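Local coordinates for transposon Tn7 transposition protein TnsA (Escherichia coli, PDB 1F1Z) that cuts the 5' strands at the ends of transposon Tn7, acting as the endonuclease that pairs with TnsB to form the transposase, at residues A[27-32]-A[52-57]; A[43-48]-A[62-67]; A[70-75]-A[242-247]; A[78-83]-A[114-119]. One frame throughout, in Å; residues are numbered along the deposited sequence.

Interaction 1: A[27-32]-A[52-57]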
# COMPACT_ATOMS: atom_id res chain seq x y z
N LYS A 27 -1.83 -11.79 -6.92
CA LYS A 27 -0.40 -12.01 -6.87
C LYS A 27 0.29 -11.89 -8.22
O LYS A 27 1.51 -11.78 -8.30
CB LYS A 27 -0.09 -13.38 -6.26
CG LYS A 27 -0.75 -14.55 -6.97
CD LYS A 27 -0.13 -15.90 -6.59
CE LYS A 27 -0.32 -16.28 -5.11
NZ LYS A 27 0.58 -15.56 -4.17
N ASP A 28 -0.49 -11.92 -9.30
CA ASP A 28 0.07 -11.84 -10.64
C ASP A 28 0.23 -10.44 -11.20
O ASP A 28 0.91 -10.25 -12.20
CB ASP A 28 -0.74 -12.71 -11.58
CG ASP A 28 -0.74 -14.16 -11.16
OD1 ASP A 28 0.36 -14.77 -11.07
OD2 ASP A 28 -1.84 -14.70 -10.91
N TYR A 29 -0.38 -9.45 -10.53
CA TYR A 29 -0.29 -8.06 -10.97
C TYR A 29 1.09 -7.48 -10.73
O TYR A 29 1.67 -7.65 -9.66
CB TYR A 29 -1.34 -7.21 -10.25
CG TYR A 29 -1.22 -5.73 -10.54
CD1 TYR A 29 -1.77 -5.17 -11.69
CD2 TYR A 29 -0.53 -4.88 -9.66
CE1 TYR A 29 -1.63 -3.81 -11.97
CE2 TYR A 29 -0.39 -3.52 -9.93
CZ TYR A 29 -0.94 -2.99 -11.09
OH TYR A 29 -0.78 -1.65 -11.36
N ILE A 30 1.61 -6.78 -11.73
CA ILE A 30 2.92 -6.13 -11.63
C ILE A 30 2.68 -4.62 -11.71
O ILE A 30 2.11 -4.14 -12.69
CB ILE A 30 3.84 -6.52 -12.81
CG1 ILE A 30 3.84 -8.04 -13.02
CG2 ILE A 30 5.26 -6.03 -12.56
CD1 ILE A 30 4.62 -8.49 -14.23
N PRO A 31 3.11 -3.85 -10.69
CA PRO A 31 2.91 -2.39 -10.70
C PRO A 31 3.66 -1.78 -11.89
O PRO A 31 4.58 -2.40 -12.42
CB PRO A 31 3.56 -1.95 -9.39
CG PRO A 31 3.47 -3.16 -8.52
CD PRO A 31 3.79 -4.28 -9.46
N TRP A 32 3.24 -0.59 -12.32
CA TRP A 32 3.92 0.09 -13.43
C TRP A 32 5.18 0.72 -12.86
O TRP A 32 6.22 0.74 -13.51
CB TRP A 32 3.03 1.18 -14.05
CG TRP A 32 3.72 1.99 -15.11
CD1 TRP A 32 4.30 3.22 -14.96
CD2 TRP A 32 4.01 1.58 -16.45
NE1 TRP A 32 4.95 3.59 -16.12
CE2 TRP A 32 4.79 2.61 -17.05
CE3 TRP A 32 3.69 0.44 -17.21
CZ2 TRP A 32 5.26 2.52 -18.37
CZ3 TRP A 32 4.16 0.36 -18.53
CH2 TRP A 32 4.93 1.40 -19.09
N THR A 52 -4.09 -9.92 -1.64
CA THR A 52 -3.45 -10.25 -2.91
C THR A 52 -2.38 -11.32 -2.81
O THR A 52 -1.95 -11.87 -3.82
CB THR A 52 -2.81 -9.02 -3.55
OG1 THR A 52 -1.70 -8.60 -2.74
CG2 THR A 52 -3.82 -7.87 -3.64
N GLY A 53 -1.89 -11.54 -1.60
CA GLY A 53 -0.85 -12.53 -1.42
C GLY A 53 0.48 -12.08 -1.99
O GLY A 53 1.36 -12.91 -2.18
N ARG A 54 0.65 -10.79 -2.26
CA ARG A 54 1.92 -10.29 -2.81
C ARG A 54 2.41 -9.04 -2.08
O ARG A 54 1.72 -8.51 -1.21
CB ARG A 54 1.80 -10.01 -4.32
CG ARG A 54 0.83 -8.88 -4.71
CD ARG A 54 0.94 -8.49 -6.19
NE ARG A 54 -0.02 -7.45 -6.54
CZ ARG A 54 0.17 -6.15 -6.34
NH1 ARG A 54 1.30 -5.72 -5.79
NH2 ARG A 54 -0.79 -5.28 -6.62
N VAL A 55 3.62 -8.61 -2.42
CA VAL A 55 4.20 -7.42 -1.83
C VAL A 55 3.94 -6.21 -2.77
O VAL A 55 4.18 -6.29 -3.98
CB VAL A 55 5.71 -7.62 -1.56
CG1 VAL A 55 6.44 -7.95 -2.85
CG2 VAL A 55 6.30 -6.40 -0.92
N HIS A 56 3.41 -5.13 -2.21
CA HIS A 56 3.06 -3.94 -2.98
C HIS A 56 4.10 -2.82 -2.89
O HIS A 56 4.78 -2.70 -1.87
CB HIS A 56 1.70 -3.41 -2.51
CG HIS A 56 0.60 -4.41 -2.61
ND1 HIS A 56 -0.54 -4.19 -3.35
CD2 HIS A 56 0.47 -5.65 -2.09
CE1 HIS A 56 -1.33 -5.25 -3.28
NE2 HIS A 56 -0.74 -6.15 -2.52
N HIS A 57 4.21 -2.00 -3.93
CA HIS A 57 5.17 -0.90 -3.96
C HIS A 57 4.48 0.44 -3.76
O HIS A 57 3.71 0.88 -4.61
CB HIS A 57 5.92 -0.88 -5.27
CG HIS A 57 6.68 -2.14 -5.55
ND1 HIS A 57 6.05 -3.34 -5.82
CD2 HIS A 57 8.01 -2.39 -5.60
CE1 HIS A 57 6.97 -4.27 -6.04
NE2 HIS A 57 8.16 -3.72 -5.91

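Interaction 2: A[43-48]-A[62-67]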
# COMPACT_ATOMS: atom_id res chain seq x y z
N ARG A 43 10.08 8.46 1.04
CA ARG A 43 10.36 7.07 1.37
C ARG A 43 9.36 6.14 0.68
O ARG A 43 8.18 6.48 0.53
CB ARG A 43 10.35 6.87 2.89
CG ARG A 43 10.61 5.44 3.34
CD ARG A 43 11.00 5.37 4.81
NE ARG A 43 10.08 6.10 5.68
CZ ARG A 43 9.72 5.70 6.89
NH1 ARG A 43 10.19 4.55 7.38
NH2 ARG A 43 8.89 6.43 7.62
N SER A 44 9.85 5.00 0.23
CA SER A 44 9.04 3.99 -0.43
C SER A 44 8.83 2.80 0.51
O SER A 44 9.58 2.63 1.48
CB SER A 44 9.74 3.53 -1.72
OG SER A 44 11.12 3.32 -1.50
N HIS A 45 7.85 1.96 0.21
CA HIS A 45 7.54 0.82 1.05
C HIS A 45 7.14 -0.40 0.25
O HIS A 45 6.46 -0.30 -0.77
CB HIS A 45 6.37 1.14 1.98
CG HIS A 45 6.61 2.32 2.85
ND1 HIS A 45 7.16 2.21 4.11
CD2 HIS A 45 6.38 3.64 2.65
CE1 HIS A 45 7.26 3.41 4.65
NE2 HIS A 45 6.80 4.30 3.79
N ARG A 46 7.55 -1.57 0.74
CA ARG A 46 7.20 -2.84 0.12
C ARG A 46 6.52 -3.58 1.26
O ARG A 46 7.17 -4.02 2.20
CB ARG A 46 8.45 -3.59 -0.35
CG ARG A 46 9.24 -2.87 -1.42
CD ARG A 46 10.26 -3.78 -2.06
NE ARG A 46 9.62 -4.77 -2.94
CZ ARG A 46 9.82 -6.08 -2.88
NH1 ARG A 46 10.64 -6.60 -1.97
NH2 ARG A 46 9.20 -6.88 -3.75
N ILE A 47 5.19 -3.63 1.20
CA ILE A 47 4.39 -4.26 2.25
C ILE A 47 3.63 -5.43 1.65
O ILE A 47 3.22 -5.39 0.50
CB ILE A 47 3.37 -3.23 2.82
CG1 ILE A 47 4.08 -1.91 3.16
CG2 ILE A 47 2.68 -3.79 4.03
CD1 ILE A 47 5.25 -2.03 4.15
N TYR A 48 3.48 -6.49 2.43
CA TYR A 48 2.76 -7.68 1.98
C TYR A 48 1.26 -7.46 2.18
O TYR A 48 0.85 -6.71 3.06
CB TYR A 48 3.24 -8.90 2.78
CG TYR A 48 2.47 -10.19 2.51
CD1 TYR A 48 2.78 -11.00 1.42
CD2 TYR A 48 1.45 -10.60 3.37
CE1 TYR A 48 2.09 -12.18 1.19
CE2 TYR A 48 0.75 -11.77 3.15
CZ TYR A 48 1.08 -12.56 2.06
OH TYR A 48 0.38 -13.72 1.83
N LEU A 62 2.40 8.64 2.62
CA LEU A 62 1.00 8.95 2.39
C LEU A 62 0.32 7.78 1.65
O LEU A 62 -0.79 7.36 2.00
CB LEU A 62 0.90 10.25 1.58
CG LEU A 62 -0.38 11.08 1.74
CD1 LEU A 62 -0.85 11.01 3.16
CD2 LEU A 62 -0.12 12.53 1.32
N GLU A 63 0.99 7.25 0.63
CA GLU A 63 0.46 6.12 -0.12
C GLU A 63 0.37 4.89 0.78
O GLU A 63 -0.53 4.07 0.64
CB GLU A 63 1.34 5.82 -1.32
CG GLU A 63 1.24 6.83 -2.44
CD GLU A 63 2.08 6.45 -3.64
OE1 GLU A 63 2.38 5.24 -3.81
OE2 GLU A 63 2.45 7.35 -4.41
N LEU A 64 1.33 4.76 1.69
CA LEU A 64 1.37 3.65 2.63
C LEU A 64 0.11 3.74 3.49
O LEU A 64 -0.61 2.76 3.66
CB LEU A 64 2.61 3.77 3.54
CG LEU A 64 3.31 2.56 4.19
CD1 LEU A 64 3.95 3.02 5.48
CD2 LEU A 64 2.36 1.41 4.48
N ALA A 65 -0.15 4.93 4.00
CA ALA A 65 -1.32 5.15 4.82
C ALA A 65 -2.60 4.77 4.08
O ALA A 65 -3.51 4.21 4.68
CB ALA A 65 -1.37 6.59 5.24
N VAL A 66 -2.65 5.03 2.78
CA VAL A 66 -3.83 4.70 1.99
C VAL A 66 -3.91 3.20 1.79
O VAL A 66 -4.97 2.60 1.93
CB VAL A 66 -3.85 5.44 0.63
CG1 VAL A 66 -5.06 5.00 -0.21
CG2 VAL A 66 -3.91 6.94 0.87
N PHE A 67 -2.77 2.59 1.49
CA PHE A 67 -2.70 1.15 1.27
C PHE A 67 -3.20 0.40 2.51
O PHE A 67 -4.01 -0.53 2.40
CB PHE A 67 -1.27 0.72 0.96
CG PHE A 67 -1.08 -0.76 0.92
CD1 PHE A 67 -1.51 -1.49 -0.18
CD2 PHE A 67 -0.54 -1.43 2.01
CE1 PHE A 67 -1.41 -2.88 -0.19
CE2 PHE A 67 -0.43 -2.82 2.01
CZ PHE A 67 -0.87 -3.55 0.90

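Interaction 3: A[70-75]-A[242-247]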
# COMPACT_ATOMS: atom_id res chain seq x y z
N LEU A 70 -6.80 0.44 2.75
CA LEU A 70 -7.38 -0.45 1.76
C LEU A 70 -7.30 -1.89 2.23
O LEU A 70 -8.29 -2.61 2.19
CB LEU A 70 -6.68 -0.29 0.42
CG LEU A 70 -6.96 1.02 -0.30
CD1 LEU A 70 -6.29 1.05 -1.68
CD2 LEU A 70 -8.45 1.18 -0.44
N GLU A 71 -6.12 -2.30 2.67
CA GLU A 71 -5.91 -3.66 3.15
C GLU A 71 -6.86 -3.99 4.33
O GLU A 71 -7.31 -5.13 4.47
CB GLU A 71 -4.43 -3.82 3.52
CG GLU A 71 -4.02 -5.22 3.93
CD GLU A 71 -4.23 -6.26 2.85
OE1 GLU A 71 -3.99 -5.94 1.66
OE2 GLU A 71 -4.64 -7.39 3.18
N TRP A 72 -7.19 -2.99 5.15
CA TRP A 72 -8.08 -3.14 6.30
C TRP A 72 -9.53 -3.40 5.90
O TRP A 72 -10.25 -4.15 6.56
CB TRP A 72 -8.01 -1.89 7.19
CG TRP A 72 -9.27 -1.61 8.01
CD1 TRP A 72 -10.32 -0.78 7.67
CD2 TRP A 72 -9.60 -2.14 9.31
NE1 TRP A 72 -11.28 -0.77 8.67
CE2 TRP A 72 -10.86 -1.59 9.68
CE3 TRP A 72 -8.97 -3.03 10.18
CZ2 TRP A 72 -11.48 -1.91 10.89
CZ3 TRP A 72 -9.59 -3.35 11.38
CH2 TRP A 72 -10.83 -2.79 11.73
N GLU A 73 -9.98 -2.74 4.84
CA GLU A 73 -11.35 -2.86 4.38
C GLU A 73 -11.76 -4.26 3.98
O GLU A 73 -11.13 -4.88 3.12
CB GLU A 73 -11.61 -1.90 3.23
CG GLU A 73 -11.98 -0.49 3.67
CD GLU A 73 -13.24 -0.47 4.54
OE1 GLU A 73 -14.13 -1.35 4.37
OE2 GLU A 73 -13.33 0.43 5.40
N SER A 74 -12.85 -4.73 4.57
CA SER A 74 -13.39 -6.06 4.30
C SER A 74 -13.89 -6.14 2.87
O SER A 74 -13.72 -7.15 2.19
CB SER A 74 -14.56 -6.36 5.24
OG SER A 74 -14.52 -5.55 6.41
N SER A 75 -14.51 -5.05 2.41
CA SER A 75 -15.07 -4.98 1.07
C SER A 75 -14.06 -4.92 -0.08
O SER A 75 -14.43 -5.12 -1.23
CB SER A 75 -16.03 -3.80 0.99
OG SER A 75 -15.52 -2.69 1.71
N LYS A 242 -1.81 -8.09 10.36
CA LYS A 242 -2.72 -6.96 10.14
C LYS A 242 -3.46 -6.73 11.45
O LYS A 242 -3.79 -7.68 12.15
CB LYS A 242 -3.77 -7.29 9.06
CG LYS A 242 -3.28 -7.22 7.63
CD LYS A 242 -4.22 -7.96 6.68
CE LYS A 242 -5.63 -7.35 6.61
NZ LYS A 242 -6.48 -7.99 5.56
N PHE A 243 -3.73 -5.47 11.78
CA PHE A 243 -4.46 -5.15 13.01
C PHE A 243 -5.48 -4.04 12.77
O PHE A 243 -5.60 -3.51 11.66
CB PHE A 243 -3.48 -4.75 14.11
CG PHE A 243 -2.91 -3.37 13.95
CD1 PHE A 243 -3.37 -2.32 14.74
CD2 PHE A 243 -1.87 -3.13 13.06
CE1 PHE A 243 -2.81 -1.06 14.66
CE2 PHE A 243 -1.30 -1.87 12.97
CZ PHE A 243 -1.76 -0.83 13.77
N ASN A 244 -6.20 -3.66 13.82
CA ASN A 244 -7.19 -2.61 13.70
C ASN A 244 -6.45 -1.27 13.73
O ASN A 244 -6.21 -0.71 14.80
CB ASN A 244 -8.19 -2.70 14.85
CG ASN A 244 -9.32 -1.70 14.70
OD1 ASN A 244 -9.21 -0.72 13.96
ND2 ASN A 244 -10.41 -1.94 15.41
N ILE A 245 -6.07 -0.78 12.56
CA ILE A 245 -5.35 0.48 12.41
C ILE A 245 -6.07 1.71 12.97
O ILE A 245 -5.45 2.74 13.22
CB ILE A 245 -5.00 0.75 10.94
CG1 ILE A 245 -6.27 0.77 10.09
CG2 ILE A 245 -4.05 -0.31 10.42
CD1 ILE A 245 -6.03 1.02 8.63
N TYR A 246 -7.38 1.63 13.12
CA TYR A 246 -8.16 2.75 13.64
C TYR A 246 -8.14 2.80 15.17
O TYR A 246 -8.79 3.66 15.78
CB TYR A 246 -9.59 2.72 13.09
CG TYR A 246 -9.61 2.96 11.60
CD1 TYR A 246 -9.99 1.96 10.71
CD2 TYR A 246 -9.17 4.18 11.08
CE1 TYR A 246 -9.92 2.16 9.34
CE2 TYR A 246 -9.10 4.40 9.71
CZ TYR A 246 -9.47 3.39 8.84
OH TYR A 246 -9.36 3.60 7.49
N LYS A 247 -7.40 1.89 15.77
CA LYS A 247 -7.27 1.83 17.21
C LYS A 247 -5.77 1.76 17.40
O LYS A 247 -5.07 1.22 16.55
CB LYS A 247 -7.93 0.55 17.74
CG LYS A 247 -8.25 0.55 19.23
CD LYS A 247 -8.95 -0.73 19.64
CE LYS A 247 -10.28 -0.89 18.92
NZ LYS A 247 -10.74 -2.31 18.92

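Interaction 4: A[78-83]-A[114-119]. With MG (magnesium ion), chain C.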
# COMPACT_ATOMS: atom_id res chain seq x y z
N ASP A 78 -9.16 -6.50 -4.31
CA ASP A 78 -7.86 -6.38 -4.95
C ASP A 78 -7.38 -4.94 -4.92
O ASP A 78 -8.19 -4.01 -4.87
CB ASP A 78 -7.90 -6.90 -6.39
CG ASP A 78 -6.51 -7.22 -6.95
OD1 ASP A 78 -5.48 -7.00 -6.28
OD2 ASP A 78 -6.43 -7.70 -8.09
N ILE A 79 -6.07 -4.78 -4.86
CA ILE A 79 -5.44 -3.48 -4.82
C ILE A 79 -4.31 -3.53 -5.85
O ILE A 79 -3.34 -4.28 -5.68
CB ILE A 79 -4.86 -3.18 -3.42
CG1 ILE A 79 -5.97 -3.19 -2.37
CG2 ILE A 79 -4.20 -1.82 -3.40
CD1 ILE A 79 -5.45 -3.18 -0.96
N ARG A 80 -4.50 -2.82 -6.95
CA ARG A 80 -3.51 -2.78 -7.99
C ARG A 80 -2.92 -1.37 -8.01
O ARG A 80 -3.49 -0.45 -8.59
CB ARG A 80 -4.15 -3.16 -9.32
CG ARG A 80 -4.44 -4.64 -9.38
CD ARG A 80 -5.09 -5.03 -10.67
NE ARG A 80 -6.51 -4.71 -10.69
CZ ARG A 80 -7.23 -4.65 -11.80
NH1 ARG A 80 -6.66 -4.90 -12.97
NH2 ARG A 80 -8.52 -4.35 -11.74
N GLU A 81 -1.80 -1.22 -7.31
CA GLU A 81 -1.13 0.06 -7.16
C GLU A 81 -0.33 0.47 -8.41
O GLU A 81 0.05 -0.38 -9.23
CB GLU A 81 -0.25 0.07 -5.90
CG GLU A 81 1.04 -0.74 -5.99
CD GLU A 81 0.87 -2.24 -5.81
OE1 GLU A 81 1.90 -2.95 -5.81
OE2 GLU A 81 -0.26 -2.72 -5.64
N GLN A 82 -0.06 1.77 -8.52
CA GLN A 82 0.67 2.34 -9.65
C GLN A 82 0.12 1.79 -10.97
O GLN A 82 0.86 1.26 -11.80
CB GLN A 82 2.17 2.05 -9.53
CG GLN A 82 2.71 2.10 -8.11
CD GLN A 82 2.53 3.45 -7.41
OE1 GLN A 82 2.44 4.49 -8.05
NE2 GLN A 82 2.51 3.42 -6.10
N PHE A 83 -1.19 1.91 -11.15
CA PHE A 83 -1.88 1.42 -12.33
C PHE A 83 -1.71 2.39 -13.51
O PHE A 83 -2.08 3.57 -13.43
CB PHE A 83 -3.36 1.22 -12.01
CG PHE A 83 -4.12 0.53 -13.09
CD1 PHE A 83 -4.18 -0.85 -13.12
CD2 PHE A 83 -4.78 1.27 -14.07
CE1 PHE A 83 -4.90 -1.50 -14.11
CE2 PHE A 83 -5.51 0.63 -15.07
CZ PHE A 83 -5.57 -0.76 -15.10
N ASP A 114 -2.44 6.03 -8.60
CA ASP A 114 -1.82 5.42 -7.44
C ASP A 114 -2.44 4.09 -7.03
O ASP A 114 -1.71 3.13 -6.74
CB ASP A 114 -1.75 6.42 -6.28
CG ASP A 114 -0.80 7.60 -6.57
OD1 ASP A 114 -0.01 7.52 -7.54
OD2 ASP A 114 -0.83 8.60 -5.83
N PHE A 115 -3.77 3.99 -7.06
CA PHE A 115 -4.47 2.75 -6.69
C PHE A 115 -5.72 2.50 -7.53
O PHE A 115 -6.53 3.41 -7.74
CB PHE A 115 -4.92 2.76 -5.23
CG PHE A 115 -3.81 2.80 -4.23
CD1 PHE A 115 -3.45 4.01 -3.63
CD2 PHE A 115 -3.13 1.65 -3.88
CE1 PHE A 115 -2.44 4.06 -2.70
CE2 PHE A 115 -2.11 1.69 -2.95
CZ PHE A 115 -1.76 2.90 -2.35
N LEU A 116 -5.87 1.27 -8.01
CA LEU A 116 -7.06 0.87 -8.74
C LEU A 116 -7.53 -0.27 -7.84
O LEU A 116 -6.79 -1.23 -7.61
CB LEU A 116 -6.73 0.37 -10.15
CG LEU A 116 -7.89 0.05 -11.11
CD1 LEU A 116 -8.41 -1.34 -10.87
CD2 LEU A 116 -9.01 1.06 -10.97
N VAL A 117 -8.70 -0.13 -7.23
CA VAL A 117 -9.19 -1.16 -6.33
C VAL A 117 -10.55 -1.74 -6.69
O VAL A 117 -11.42 -1.03 -7.20
CB VAL A 117 -9.12 -0.70 -4.84
CG1 VAL A 117 -9.01 0.80 -4.74
CG2 VAL A 117 -10.31 -1.19 -4.05
N ASP A 118 -10.68 -3.06 -6.51
CA ASP A 118 -11.91 -3.80 -6.78
C ASP A 118 -12.61 -4.14 -5.46
O ASP A 118 -11.95 -4.40 -4.45
CB ASP A 118 -11.60 -5.10 -7.54
CG ASP A 118 -10.95 -4.86 -8.89
OD1 ASP A 118 -11.68 -4.83 -9.91
OD2 ASP A 118 -9.71 -4.72 -8.95
N CYS A 119 -13.95 -4.15 -5.48
CA CYS A 119 -14.74 -4.43 -4.29
C CYS A 119 -15.72 -5.57 -4.48
O CYS A 119 -16.06 -5.93 -5.61
CB CYS A 119 -15.51 -3.18 -3.88
SG CYS A 119 -14.46 -1.79 -3.55
MG MG C . 1.73 8.30 -8.85
O HOH W 1 -7.33 -3.70 -8.13
O HOH W 2 2.59 7.31 -7.23
O HOH W 3 1.56 6.48 -9.70
O HOH W 4 3.51 8.95 -9.59
O HOH W 5 1.91 10.55 -7.67
O HOH W 6 0.35 9.34 -10.09

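Interaction 1: A[27-32]-A[52-57]
K27 begins the contact by lying across the turn at T52 and G53: its CB comes to 3.4 Å from T52 O, and its CA rests on R54 CD at 3.8 Å. Its chain bends at chi3 and again at chi4, which folds the ammonium back over G53, with NZ 3.4 Å from G53 O. The turn below is an ST turn, in which T52 OG1 accepts from R54 N; the same hydroxyl shares a short 2.6 Å hydrogen bond with H56 NE2.

Next along the segment is Y29, its ring swung to the side opposite its own N (chi1 174°). CD2 lies over one face of the R54 guanidinium, 3.1 Å from NH2, with ring and guanidinium planes 41° apart. H56 CE1 lies over the other face, 3.3 Å from its plane and toward the rim, so the group lies between two aromatic side chains. Its edge is polar: NH2 makes a salt bridge with E81, NE bonds to G26 O, and NH1 reaches V55 O weakly. A leucine in place of R54 would probably leave the E81 carboxylate without its charged mate and open a gap between the Y29 and H56 rings. P31 then sets CG against H57 ND1 at 3.7 Å; the contact buries that nitrogen, which has no polar partner in the model.

The loop that follows helix 13-18 is thereby fastened to the start of strand 55-58, and both lie against strand 76-84, where the Y29 hydroxyl bonds to E81 O and P31 touches E81.

Interaction 2: A[43-48]-A[62-67]
L64 of helix 61-72 turns its side chain onto H45 and I47 of strand 45-48, and its atoms can be taken in order. CB starts 3.9 Å from H45 CD2. From there chi1 of -153° carries CG to the far side from the backbone N and over the imidazole, where it sits 3.6 Å from H45 CG. CD1 goes further across the ring and ends almost above its middle, 3.5 Å from the centroid and 10° off the normal, a clear CH-pi contact on the face. CD2, the other branch, leaves the ring and meets I47 CG1 at 4.0 Å, so the leucine fork straddles two strand residues whose side chains emerge from the same side.

The imidazole beneath is fixed in rotation by its own edge: H45 NE2 bonds to D61 at the start of the helix, one turn before L64, which helps keep the face turned to the leucine. One helical turn after L64, F67 takes up the other half of I47, with CE2 3.8 Å from I47 CG2, and Y48 O lies near the plane of the F67 ring, at its edge, 4.2 Å from CZ. No hydrogen bond crosses this contact; it is held by apolar packing and the imidazole face.

The strand and helix segments run nearly parallel, 11° apart, with axes 9.9 Å from each other. Strand 45-48 pairs with strand 55-58, and the helix is packed on that hairpin by L64 and F67. On another flank of the same helix V66 rests on V131 and F115, while E63, an active-site residue, touches D114, so the helix lies between the hairpin and the four-stranded catalytic sheet.

Interaction 3: A[70-75]-A[242-247]
W72, with chi1 at 153°, swings its indole off the last turn of helix 61-72 and onto N244 and Y246, while E71 just before it bends at chi2 (61°) and turns its carboxylate toward K242. The receiving segment contains a type I beta turn from N244 to K247 that begins as an Asx turn, N244 OD1 accepting from Y246 N. This joins the C-terminal end of a helix of the restriction-endonuclease fold to the C-terminal region of the protein.

The pyrrole part of the indole offers its face to the edge of Y246, a T-shaped pair with centroids 4.9 Å apart and planes at 80°. Y246 CE1 comes in closest, 3.3 Å from W72 NE1. The benzene part reaches the head of the turn: CZ3 packs on N244 CA at 3.4 Å, and the N244 amide is tilted modestly against the indole, with its OD1 3.4 Å from W72 CH2. I245 fills in near the root of the tryptophan, its CD1 against W72 CB at 3.8 Å. The turn thus packs against one side of the indole, and N244 both shapes the turn and touches the ring.

Polar contact is concentrated at K242, whose chain crosses that of E71 at about a right angle. E71 is itself held by S49, which bonds to its OE1. The ammonium has two acceptors on this one residue: NZ makes a salt bridge to E71 OE2 at 3.1 Å, on the anti side but tilted out of the carboxylate plane, and bonds to E71 O at 3.2 Å from above the carbonyl plane.

Interaction 4: A[78-83]-A[114-119]
Strands 78-81 and 115-119 run antiparallel, their directions 164° apart, with D78-D118 and R80-L116 as hydrogen-bonded pairs and I79-V117 and E81-F115 as non-hydrogen-bonded pairs. They belong to the mixed sheet at the centre of the restriction-endonuclease fold, and a classic beta bulge, with D114 and F115 both opposite I129, places the metal-binding aspartate. Q82 N still bonds to D114 O at 2.8 Å as the chain turns a corner.

On the face carrying D78, R80, L116 and D118, the arginine bends at chi3 and reaches diagonally to D118. NH2 meets the syn lone pair of OD2 at 3.1 Å in a salt bridge, and a water bonded to NE ties the arginine to D118 OD2 and L116 O as well. L116 CD1 lies over the guanidinium face, 3.1 Å from NH2, while its CG sits above the F83 ring, a CH-pi contact 4.3 Å from the centroid. A methionine in place of R80 would probably leave D118 without this counter-charge, with D78 OD2 only 4.5 Å from D118 OD2. On the opposite face I79 CG2 packs on F115 CD2 at 3.7 Å, and E81 CB touches the same ring before its carboxylate turns off to R54 and H56.

At the bulge D114 OD2 accepts from V131 N, leaving OD1 to bind the magnesium ion at 2.3 Å among five waters. Q82, whose NE2 bonds to E63, works in the second shell: its OE1 accepts hydrogen bonds from two of those waters, one of them at 2.7 Å.

In the fold
Interactions 1 and 2 cross along the chain and meet at the hairpin of strands 45-48 and 55-58, where H56 N pairs with I47 O. Helix 61-72 is shared by interactions 2 and 3, whose centres lie 14 Å apart. Interaction 4 falls in sequence between the two segments of interaction 3 and sits in the four-stranded sheet. Interaction 1, with its centre 10 Å away, meets it through E81, and interaction 2 meets it where E63 bonds to Q82. The N-terminal loop, hairpin and helix therefore pack against the sheet, with E63 and Q82 linking the helix to the metal site, while interaction 3, away from that site, joins the catalytic fold to the C-terminal region.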